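Local atomic coordinates of HslVU complex proteolytic subunit, putative (Trypanosoma brucei brucei, PDB entry 4HNZ), a protein that forms the proteolytic double ring of a mitochondrial, proteasome-like ATP-dependent protease, cleaving peptide bonds in proteins that its partner HslU has unfolded. Residues D10-T21 and F162-E173; T1-G9 and G119-A130. One frame throughout, in Å; residues are numbered along the deposited sequence.

Contact 1: D10-T21 and F162-E173; sequences DTVVLLGDRQVT and FSNEHWDVEVLE. Unlike the reference sequence in segment 162-173: Glu173 (reference Lys). With MG (magnesium ion), chain M.
Asp17 and Asn164 interlock at one end of the antiparallel pairing of segments 10-21 and 162-173, part of one sheet of the Ntn-hydrolase fold that HslV shares with proteasome beta subunits. The polar cluster at this end is tight and largely buried. Asp17 OD2 takes the backbone N of Asn164 at 3.0 Å and, from the opposite face of the carboxylate, the N of Gln19, which closes an Asx turn. CG of Asp17 stands between its backbone N and carbonyl carbon (chi1 83°), a torsion that turns the carboxylate toward the 163-164 backbone, while OD1 is left to Lys34 and the N of Thr2. Asn164 answers in kind: its OD1 accepts the N of Arg18 at 3.1 Å and, from the other face, the N of His166, a second Asx turn. The amides of Gln19 and Asn164 stand nearly perpendicular, 81° apart. Beside them, Ser163 O binds a magnesium ion at 2.4 Å, with Thr157 and Asp160 completing the protein ligands.

Along the regular pairing, Val12 to Leu15 are buried, whereas Val169, Glu170 and Val171 opposite are partly exposed. Leu15 and Val169 lie side by side, CG to CG2 3.9 Å, as do Val13 and Val171; helix 145-159 packs against Val13 and Val169. On the other face Val12 CG1 rests on Leu172 CB at 3.7 Å, and the carboxylate of Glu170 leads away from strand 11-17 to a salt bridge with Arg37 of strand 35-39, whose Leu35 packs here. Asp10, His166 and Glu173, which differs from the reference residue, are exposed. A partly exposed charge pair lies near the Asx turns: Arg18 NE points almost straight at Asp168 OD2, 2.9 Å away, in the guanidinium plane but from above the plane of the carboxylate.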
loop_
_atom_site.group_PDB
_atom_site.type_symbol
_atom_site.label_atom_id
_atom_site.label_comp_id
_atom_site.label_asym_id
_atom_site.label_seq_id
_atom_site.Cartn_x
_atom_site.Cartn_y
_atom_site.Cartn_z
ATOM N N ASP A 10 15.994 8.298 49.243
ATOM C CA ASP A 10 16.592 6.957 49.296
ATOM C C ASP A 10 15.613 5.835 48.928
ATOM O O ASP A 10 15.900 4.663 49.224
ATOM C CB ASP A 10 17.210 6.706 50.675
ATOM C CG ASP A 10 18.408 7.589 50.928
ATOM O OD1 ASP A 10 19.215 7.767 49.982
ATOM O OD2 ASP A 10 18.514 8.127 52.050
ATOM N N THR A 11 14.510 6.186 48.239
ATOM C CA THR A 11 13.516 5.215 47.864
ATOM C C THR A 11 13.364 5.233 46.369
ATOM O O THR A 11 13.350 6.279 45.747
ATOM C CB THR A 11 12.170 5.514 48.520
ATOM O OG1 THR A 11 12.326 5.531 49.941
ATOM C CG2 THR A 11 11.166 4.449 48.171
ATOM N N VAL A 12 13.277 4.045 45.782
ATOM C CA VAL A 12 12.838 3.924 44.399
ATOM C C VAL A 12 11.637 2.966 44.363
ATOM O O VAL A 12 11.640 1.920 45.028
ATOM C CB VAL A 12 13.985 3.479 43.442
ATOM C CG1 VAL A 12 14.506 2.088 43.782
ATOM C CG2 VAL A 12 13.532 3.521 42.015
ATOM N N VAL A 13 10.625 3.326 43.601
ATOM C CA VAL A 13 9.493 2.444 43.449
ATOM C C VAL A 13 9.327 2.123 41.976
ATOM O O VAL A 13 9.778 2.860 41.103
ATOM C CB VAL A 13 8.190 3.046 44.030
ATOM C CG1 VAL A 13 8.364 3.435 45.502
ATOM C CG2 VAL A 13 7.760 4.261 43.226
ATOM N N LEU A 14 8.718 0.971 41.726
ATOM C CA LEU A 14 8.427 0.469 40.406
ATOM C C LEU A 14 7.021 -0.040 40.440
ATOM O O LEU A 14 6.661 -0.846 41.275
ATOM C CB LEU A 14 9.404 -0.654 40.033
ATOM C CG LEU A 14 9.236 -1.220 38.626
ATOM C CD1 LEU A 14 9.634 -0.202 37.580
ATOM C CD2 LEU A 14 10.084 -2.493 38.414
ATOM N N LEU A 15 6.217 0.474 39.517
ATOM C CA LEU A 15 4.836 0.154 39.483
ATOM C C LEU A 15 4.479 -0.282 38.072
ATOM O O LEU A 15 5.000 0.283 37.108
ATOM C CB LEU A 15 3.975 1.368 39.810
ATOM C CG LEU A 15 3.733 1.630 41.286
ATOM C CD1 LEU A 15 5.042 2.105 41.901
ATOM C CD2 LEU A 15 2.641 2.683 41.502
ATOM N N GLY A 16 3.549 -1.217 37.965
ATOM C CA GLY A 16 3.008 -1.644 36.680
ATOM C C GLY A 16 1.540 -1.972 36.753
ATOM O O GLY A 16 1.053 -2.447 37.766
ATOM N N ASP A 17 0.848 -1.718 35.675
ATOM C CA ASP A 17 -0.561 -2.067 35.642
ATOM C C ASP A 17 -0.694 -3.584 35.392
ATOM O O ASP A 17 0.298 -4.279 35.218
ATOM C CB ASP A 17 -1.329 -1.223 34.628
ATOM C CG ASP A 17 -1.224 -1.766 33.233
ATOM O OD1 ASP A 17 -0.065 -1.831 32.711
ATOM O OD2 ASP A 17 -2.277 -2.149 32.641
ATOM N N ARG A 18 -1.935 -4.042 35.265
ATOM C CA ARG A 18 -2.185 -5.458 35.155
ATOM C C ARG A 18 -3.052 -5.864 33.975
ATOM O O ARG A 18 -3.523 -7.030 33.921
ATOM C CB ARG A 18 -2.793 -5.988 36.485
ATOM C CG ARG A 18 -2.023 -5.612 37.761
ATOM C CD ARG A 18 -2.697 -6.072 39.084
ATOM N NE ARG A 18 -1.950 -7.238 39.529
ATOM C CZ ARG A 18 -2.416 -8.420 39.893
ATOM N NH1 ARG A 18 -3.717 -8.669 40.012
ATOM N NH2 ARG A 18 -1.558 -9.349 40.173
ATOM N N GLN A 19 -3.234 -4.979 33.002
ATOM C CA GLN A 19 -4.098 -5.282 31.855
ATOM C C GLN A 19 -3.344 -5.979 30.768
ATOM O O GLN A 19 -2.347 -5.506 30.314
ATOM C CB GLN A 19 -4.717 -3.999 31.289
ATOM C CG GLN A 19 -5.719 -4.219 30.165
ATOM C CD GLN A 19 -6.393 -2.923 29.782
ATOM O OE1 GLN A 19 -6.993 -2.325 30.623
ATOM N NE2 GLN A 19 -6.336 -2.509 28.520
ATOM N N VAL A 20 -3.862 -7.073 30.253
ATOM C CA VAL A 20 -3.345 -7.628 28.992
ATOM C C VAL A 20 -4.396 -7.480 27.911
ATOM O O VAL A 20 -5.553 -7.908 28.067
ATOM C CB VAL A 20 -3.004 -9.112 29.134
ATOM C CG1 VAL A 20 -2.507 -9.691 27.787
ATOM C CG2 VAL A 20 -1.937 -9.321 30.220
ATOM N N THR A 21 -3.984 -6.914 26.796
ATOM C CA THR A 21 -4.870 -6.623 25.703
ATOM C C THR A 21 -4.511 -7.435 24.510
ATOM O O THR A 21 -3.364 -7.439 24.120
ATOM C CB THR A 21 -4.764 -5.108 25.289
ATOM O OG1 THR A 21 -4.884 -4.276 26.456
ATOM C CG2 THR A 21 -5.871 -4.732 24.285
ATOM N N PHE A 162 -5.132 1.207 27.133
ATOM C CA PHE A 162 -4.385 -0.090 27.193
ATOM C C PHE A 162 -3.779 -0.401 28.518
ATOM O O PHE A 162 -3.018 -1.347 28.617
ATOM C CB PHE A 162 -3.317 -0.163 26.074
ATOM C CG PHE A 162 -3.911 0.014 24.683
ATOM C CD1 PHE A 162 -4.836 -0.908 24.178
ATOM C CD2 PHE A 162 -3.581 1.132 23.887
ATOM C CE1 PHE A 162 -5.343 -0.766 22.897
ATOM C CE2 PHE A 162 -4.141 1.296 22.633
ATOM C CZ PHE A 162 -5.000 0.342 22.122
ATOM N N SER A 163 -4.127 0.366 29.535
ATOM C CA SER A 163 -3.682 0.104 30.891
ATOM C C SER A 163 -4.891 0.183 31.847
ATOM O O SER A 163 -5.853 0.943 31.586
ATOM C CB SER A 163 -2.636 1.149 31.326
ATOM O OG SER A 163 -1.545 1.207 30.415
ATOM N N ASN A 164 -4.854 -0.575 32.958
ATOM C CA ASN A 164 -5.992 -0.521 33.919
ATOM C C ASN A 164 -5.599 0.064 35.260
ATOM O O ASN A 164 -4.461 0.480 35.465
ATOM C CB ASN A 164 -6.675 -1.890 34.046
ATOM C CG ASN A 164 -5.793 -2.945 34.708
ATOM O OD1 ASN A 164 -4.734 -2.652 35.288
ATOM N ND2 ASN A 164 -6.245 -4.180 34.657
ATOM N N GLU A 165 -6.534 0.016 36.175
ATOM C CA GLU A 165 -6.395 0.673 37.454
ATOM C C GLU A 165 -5.796 -0.192 38.545
ATOM O O GLU A 165 -5.736 0.236 39.656
ATOM C CB GLU A 165 -7.765 1.206 37.918
ATOM C CG GLU A 165 -8.748 0.127 38.402
ATOM C CD GLU A 165 -9.623 -0.518 37.297
ATOM O OE1 GLU A 165 -9.231 -0.556 36.089
ATOM O OE2 GLU A 165 -10.761 -0.944 37.650
ATOM N N HIS A 166 -5.393 -1.405 38.240
ATOM C CA HIS A 166 -4.883 -2.301 39.259
ATOM C C HIS A 166 -3.362 -2.350 39.078
ATOM O O HIS A 166 -2.866 -2.533 37.974
ATOM C CB HIS A 166 -5.520 -3.697 39.123
ATOM C CG HIS A 166 -7.022 -3.710 39.223
ATOM N ND1 HIS A 166 -7.691 -3.374 40.380
ATOM C CD2 HIS A 166 -7.981 -4.066 38.326
ATOM C CE1 HIS A 166 -8.991 -3.482 40.189
ATOM N NE2 HIS A 166 -9.195 -3.895 38.945
ATOM N N TRP A 167 -2.605 -2.088 40.138
ATOM C CA TRP A 167 -1.143 -1.902 40.016
ATOM C C TRP A 167 -0.386 -2.815 40.955
ATOM O O TRP A 167 -0.799 -3.038 42.065
ATOM C CB TRP A 167 -0.738 -0.453 40.288
ATOM C CG TRP A 167 -1.580 0.516 39.593
ATOM C CD1 TRP A 167 -1.971 0.472 38.283
ATOM C CD2 TRP A 167 -2.212 1.652 40.157
ATOM N NE1 TRP A 167 -2.864 1.486 38.022
ATOM C CE2 TRP A 167 -3.013 2.232 39.160
ATOM C CE3 TRP A 167 -2.200 2.223 41.406
ATOM C CZ2 TRP A 167 -3.761 3.387 39.373
ATOM C CZ3 TRP A 167 -2.993 3.353 41.629
ATOM C CH2 TRP A 167 -3.768 3.903 40.624
ATOM N N ASP A 168 0.735 -3.319 40.518
ATOM C CA ASP A 168 1.697 -3.949 41.403
ATOM C C ASP A 168 2.789 -2.937 41.726
ATOM O O ASP A 168 3.134 -2.087 40.897
ATOM C CB ASP A 168 2.281 -5.171 40.715
ATOM C CG ASP A 168 1.268 -6.306 40.618
ATOM O OD1 ASP A 168 0.866 -6.785 41.692
ATOM O OD2 ASP A 168 0.882 -6.721 39.493
ATOM N N VAL A 169 3.322 -3.045 42.931
ATOM C CA VAL A 169 4.322 -2.133 43.427
ATOM C C VAL A 169 5.534 -2.911 43.947
ATOM O O VAL A 169 5.397 -3.868 44.702
ATOM C CB VAL A 169 3.770 -1.319 44.587
ATOM C CG1 VAL A 169 4.793 -0.304 45.029
ATOM C CG2 VAL A 169 2.482 -0.606 44.178
ATOM N N GLU A 170 6.724 -2.491 43.550
ATOM C CA GLU A 170 7.933 -2.892 44.220
ATOM C C GLU A 170 8.635 -1.650 44.758
ATOM O O GLU A 170 8.687 -0.610 44.098
ATOM C CB GLU A 170 8.855 -3.636 43.251
ATOM C CG GLU A 170 8.381 -5.033 42.884
ATOM C CD GLU A 170 8.494 -6.054 44.018
ATOM O OE1 GLU A 170 7.968 -7.172 43.826
ATOM O OE2 GLU A 170 9.104 -5.785 45.077
ATOM N N VAL A 171 9.321 -1.825 45.888
ATOM C CA VAL A 171 10.072 -0.762 46.540
ATOM C C VAL A 171 11.525 -1.211 46.809
ATOM O O VAL A 171 11.782 -2.368 47.098
ATOM C CB VAL A 171 9.346 -0.385 47.846
ATOM C CG1 VAL A 171 9.965 0.846 48.463
ATOM C CG2 VAL A 171 7.885 -0.124 47.571
ATOM N N LEU A 172 12.492 -0.316 46.683
ATOM C CA LEU A 172 13.896 -0.586 47.092
ATOM C C LEU A 172 14.517 0.629 47.801
ATOM O O LEU A 172 14.063 1.747 47.551
ATOM C CB LEU A 172 14.720 -0.924 45.859
ATOM C CG LEU A 172 14.323 -2.168 45.060
ATOM C CD1 LEU A 172 15.044 -2.156 43.729
ATOM C CD2 LEU A 172 14.705 -3.421 45.847
ATOM N N GLU A 173 15.526 0.405 48.655
ATOM C CA GLU A 173 16.116 1.448 49.531
ATOM C C GLU A 173 17.633 1.760 49.429
ATOM O O GLU A 173 18.014 2.854 49.030
ATOM C CB GLU A 173 15.811 1.117 50.995
ATOM C CG GLU A 173 14.340 0.924 51.352
ATOM C CD GLU A 173 13.534 2.217 51.346
ATOM O OE1 GLU A 173 14.127 3.317 51.215
ATOM O OE2 GLU A 173 12.293 2.149 51.460
HETATM MG MG MG M . -7.384 2.768 31.108
HETATM O O HOH W 1 1.958 -5.625 37.236
HETATM O O HOH W 2 -2.633 -3.768 27.676
HETATM O O HOH W 3 -8.667 -4.117 32.992
HETATM O O HOH W 4 -8.748 0.784 30.133
#

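Contact 2: T1-G9 and G119-A130; sequences TTILSVRKG and GIVAIGSGGTFA
Ile3 lies alongside Ile123, both side chains pointing the same way, with Ile3 CB 3.6 Å from Ile123 CG1. Chi1 of 54° places that CG1 between the backbone N and carbonyl carbon of Ile123, which swings it against its neighbour. Their backbones exchange two hydrogen bonds, and Ser5 and Val121 repeat the pattern two residues further along. Leu4, which loses almost as much surface as Ile3, uses the other face: its CD1 reaches Ala122 CB at 3.9 Å and also touches Ile120 CG2 and Ala130 CB, joining the strand to the first turn of the helix that begins at Gly127. Strand 3-8 is the strand that follows the N-terminal threonine in the Ntn-hydrolase fold, here paired antiparallel with strand 120-123. Thr1, the probable catalytic residue, has its N-terminal amino N hydrogen-bonded to Ser125 OG at 2.8 Å, and Asp160 is a second partner of that serine hydroxyl. Thr1 O accepts Gly126 N at 2.9 Å, with an N-H...O angle of 172°, while Thr1 OG1 bonds to Lys34. At the far end Gly119, which has the most surface buried of all, sits with its bare backbone against Arg7, and Gly119 O accepts Arg7 N at 3.1 Å.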
loop_
_atom_site.group_PDB
_atom_site.type_symbol
_atom_site.label_atom_id
_atom_site.label_comp_id
_atom_site.label_asym_id
_atom_site.label_seq_id
_atom_site.Cartn_x
_atom_site.Cartn_y
_atom_site.Cartn_z
ATOM N N THR A 1 -0.097 -0.756 28.380
ATOM C CA THR A 1 0.765 -1.002 29.548
ATOM C C THR A 1 1.365 0.287 30.004
ATOM O O THR A 1 1.657 1.163 29.193
ATOM C CB THR A 1 1.854 -2.032 29.189
ATOM O OG1 THR A 1 1.205 -3.274 28.957
ATOM C CG2 THR A 1 2.839 -2.219 30.332
ATOM N N THR A 2 1.462 0.398 31.321
ATOM C CA THR A 2 2.163 1.484 31.987
ATOM C C THR A 2 3.056 0.883 33.051
ATOM O O THR A 2 2.575 0.210 33.953
ATOM C CB THR A 2 1.187 2.446 32.647
ATOM O OG1 THR A 2 0.213 2.896 31.677
ATOM C CG2 THR A 2 1.909 3.620 33.192
ATOM N N ILE A 3 4.375 1.040 32.874
ATOM C CA ILE A 3 5.331 0.740 33.859
ATOM C C ILE A 3 6.009 2.055 34.200
ATOM O O ILE A 3 6.488 2.762 33.307
ATOM C CB ILE A 3 6.435 -0.225 33.370
ATOM C CG1 ILE A 3 5.888 -1.404 32.602
ATOM C CG2 ILE A 3 7.274 -0.730 34.534
ATOM C CD1 ILE A 3 5.045 -2.310 33.412
ATOM N N LEU A 4 6.110 2.355 35.495
ATOM C CA LEU A 4 6.643 3.619 35.958
ATOM C C LEU A 4 7.563 3.388 37.114
ATOM O O LEU A 4 7.253 2.630 38.057
ATOM C CB LEU A 4 5.511 4.508 36.389
ATOM C CG LEU A 4 5.928 5.768 37.104
ATOM C CD1 LEU A 4 6.627 6.704 36.148
ATOM C CD2 LEU A 4 4.746 6.495 37.726
ATOM N N SER A 5 8.711 4.040 37.077
ATOM C CA SER A 5 9.661 4.022 38.195
ATOM C C SER A 5 9.931 5.456 38.634
ATOM O O SER A 5 10.205 6.317 37.814
ATOM C CB SER A 5 10.983 3.384 37.755
ATOM O OG SER A 5 11.944 3.419 38.806
ATOM N N VAL A 6 9.885 5.705 39.938
ATOM C CA VAL A 6 10.242 6.987 40.510
ATOM C C VAL A 6 11.251 6.810 41.659
ATOM O O VAL A 6 11.015 6.022 42.558
ATOM C CB VAL A 6 9.007 7.653 41.131
ATOM C CG1 VAL A 6 9.352 9.004 41.689
ATOM C CG2 VAL A 6 7.885 7.759 40.094
ATOM N N ARG A 7 12.365 7.508 41.575
ATOM C CA ARG A 7 13.345 7.536 42.609
ATOM C C ARG A 7 13.273 8.925 43.224
ATOM O O ARG A 7 13.455 9.912 42.533
ATOM C CB ARG A 7 14.756 7.272 42.029
ATOM C CG ARG A 7 15.891 7.369 43.041
ATOM C CD ARG A 7 17.269 6.988 42.442
ATOM N NE ARG A 7 17.390 5.538 42.275
ATOM C CZ ARG A 7 17.188 4.870 41.134
ATOM N NH1 ARG A 7 16.891 5.519 40.008
ATOM N NH2 ARG A 7 17.268 3.524 41.105
ATOM N N LYS A 8 13.042 8.982 44.520
ATOM C CA LYS A 8 13.159 10.224 45.261
ATOM C C LYS A 8 13.726 9.959 46.668
ATOM O O LYS A 8 13.190 9.142 47.419
ATOM C CB LYS A 8 11.812 10.940 45.385
ATOM C CG LYS A 8 11.879 12.279 46.128
ATOM C CD LYS A 8 10.504 12.914 46.217
ATOM C CE LYS A 8 10.514 14.340 46.744
ATOM N NZ LYS A 8 9.230 15.066 46.397
ATOM N N GLY A 9 14.789 10.702 47.024
ATOM C CA GLY A 9 15.530 10.448 48.251
ATOM C C GLY A 9 16.125 9.055 48.163
ATOM O O GLY A 9 16.664 8.640 47.120
ATOM N N GLY A 119 14.882 11.359 38.479
ATOM C CA GLY A 119 14.708 9.957 38.860
ATOM C C GLY A 119 13.549 9.206 38.229
ATOM O O GLY A 119 13.192 8.118 38.668
ATOM N N ILE A 120 12.990 9.724 37.151
ATOM C CA ILE A 120 11.779 9.125 36.574
ATOM C C ILE A 120 12.029 8.454 35.225
ATOM O O ILE A 120 12.601 9.042 34.317
ATOM C CB ILE A 120 10.680 10.206 36.387
ATOM C CG1 ILE A 120 10.266 10.744 37.724
ATOM C CG2 ILE A 120 9.458 9.656 35.626
ATOM C CD1 ILE A 120 9.516 12.055 37.603
ATOM N N VAL A 121 11.524 7.237 35.102
ATOM C CA VAL A 121 11.591 6.447 33.888
ATOM C C VAL A 121 10.281 5.718 33.707
ATOM O O VAL A 121 9.681 5.301 34.672
ATOM C CB VAL A 121 12.673 5.335 34.022
ATOM C CG1 VAL A 121 12.716 4.447 32.792
ATOM C CG2 VAL A 121 14.043 5.957 34.195
ATOM N N ALA A 122 9.847 5.562 32.471
ATOM C CA ALA A 122 8.575 4.898 32.208
ATOM C C ALA A 122 8.506 4.352 30.798
ATOM O O ALA A 122 9.059 4.940 29.875
ATOM C CB ALA A 122 7.425 5.878 32.414
ATOM N N ILE A 123 7.761 3.261 30.649
ATOM C CA ILE A 123 7.527 2.627 29.368
ATOM C C ILE A 123 6.053 2.208 29.208
ATOM O O ILE A 123 5.267 2.268 30.150
ATOM C CB ILE A 123 8.392 1.378 29.162
ATOM C CG1 ILE A 123 8.228 0.376 30.303
ATOM C CG2 ILE A 123 9.844 1.793 29.045
ATOM C CD1 ILE A 123 8.909 -0.961 30.093
ATOM N N GLY A 124 5.724 1.765 27.975
ATOM C CA GLY A 124 4.400 1.288 27.615
ATOM C C GLY A 124 3.598 2.377 26.933
ATOM O O GLY A 124 3.960 3.516 26.968
ATOM N N SER A 125 2.472 2.006 26.355
ATOM C CA SER A 125 1.531 2.945 25.804
ATOM C C SER A 125 1.178 4.035 26.782
ATOM O O SER A 125 0.849 5.134 26.381
ATOM C CB SER A 125 0.240 2.187 25.394
ATOM O OG SER A 125 -0.217 1.347 26.466
ATOM N N GLY A 126 1.160 3.752 28.080
ATOM C CA GLY A 126 0.804 4.801 29.050
ATOM C C GLY A 126 1.976 5.519 29.718
ATOM O O GLY A 126 1.776 6.492 30.470
ATOM N N GLY A 127 3.177 5.072 29.420
ATOM C CA GLY A 127 4.364 5.494 30.145
ATOM C C GLY A 127 4.668 6.953 30.099
ATOM O O GLY A 127 5.028 7.552 31.088
ATOM N N THR A 128 4.469 7.556 28.951
ATOM C CA THR A 128 4.751 8.950 28.825
ATOM C C THR A 128 3.758 9.809 29.621
ATOM O O THR A 128 4.144 10.859 30.131
ATOM C CB THR A 128 4.802 9.370 27.348
ATOM O OG1 THR A 128 5.791 8.543 26.683
ATOM C CG2 THR A 128 5.333 10.815 27.214
ATOM N N PHE A 129 2.486 9.414 29.673
ATOM C CA PHE A 129 1.538 10.161 30.487
ATOM C C PHE A 129 1.977 10.107 31.940
ATOM O O PHE A 129 1.913 11.088 32.660
ATOM C CB PHE A 129 0.111 9.599 30.307
ATOM C CG PHE A 129 -0.246 9.375 28.886
ATOM C CD1 PHE A 129 0.036 10.326 27.939
ATOM C CD2 PHE A 129 -0.939 8.242 28.490
ATOM C CE1 PHE A 129 -0.296 10.126 26.585
ATOM C CE2 PHE A 129 -1.298 8.044 27.162
ATOM C CZ PHE A 129 -0.963 8.989 26.190
ATOM N N ALA A 130 2.465 8.934 32.357
ATOM C CA ALA A 130 2.829 8.718 33.732
ATOM C C ALA A 130 4.009 9.581 34.078
ATOM O O ALA A 130 4.110 10.179 35.147
ATOM C CB ALA A 130 3.147 7.249 33.943
HETATM O O HOH W 5 13.673 5.626 38.756
#

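Contacts 1 and 2 have centres about 9 Å apart and share one antiparallel sheet, in which strand 3-8 lies between 120-123 and 11-22, and 11-22 in turn pairs with 167-172. Along the chain their segments alternate: 1-9, 10-21, 119-130, then 162-173. Consecutive strands thus recruit two partners from much later in the sequence. The contacts meet directly, Leu15 N lying 2.8 Å from Leu4 O and Ser163 OG 2.7 Å from Thr2 OG1, both probable hydrogen bonds. Asp17 OD1 accepts Thr2 N, and the magnesium ion is about 8 Å from the side chain of Thr2, so the surroundings of Thr1, the probable nucleophile, are assembled from both contacts.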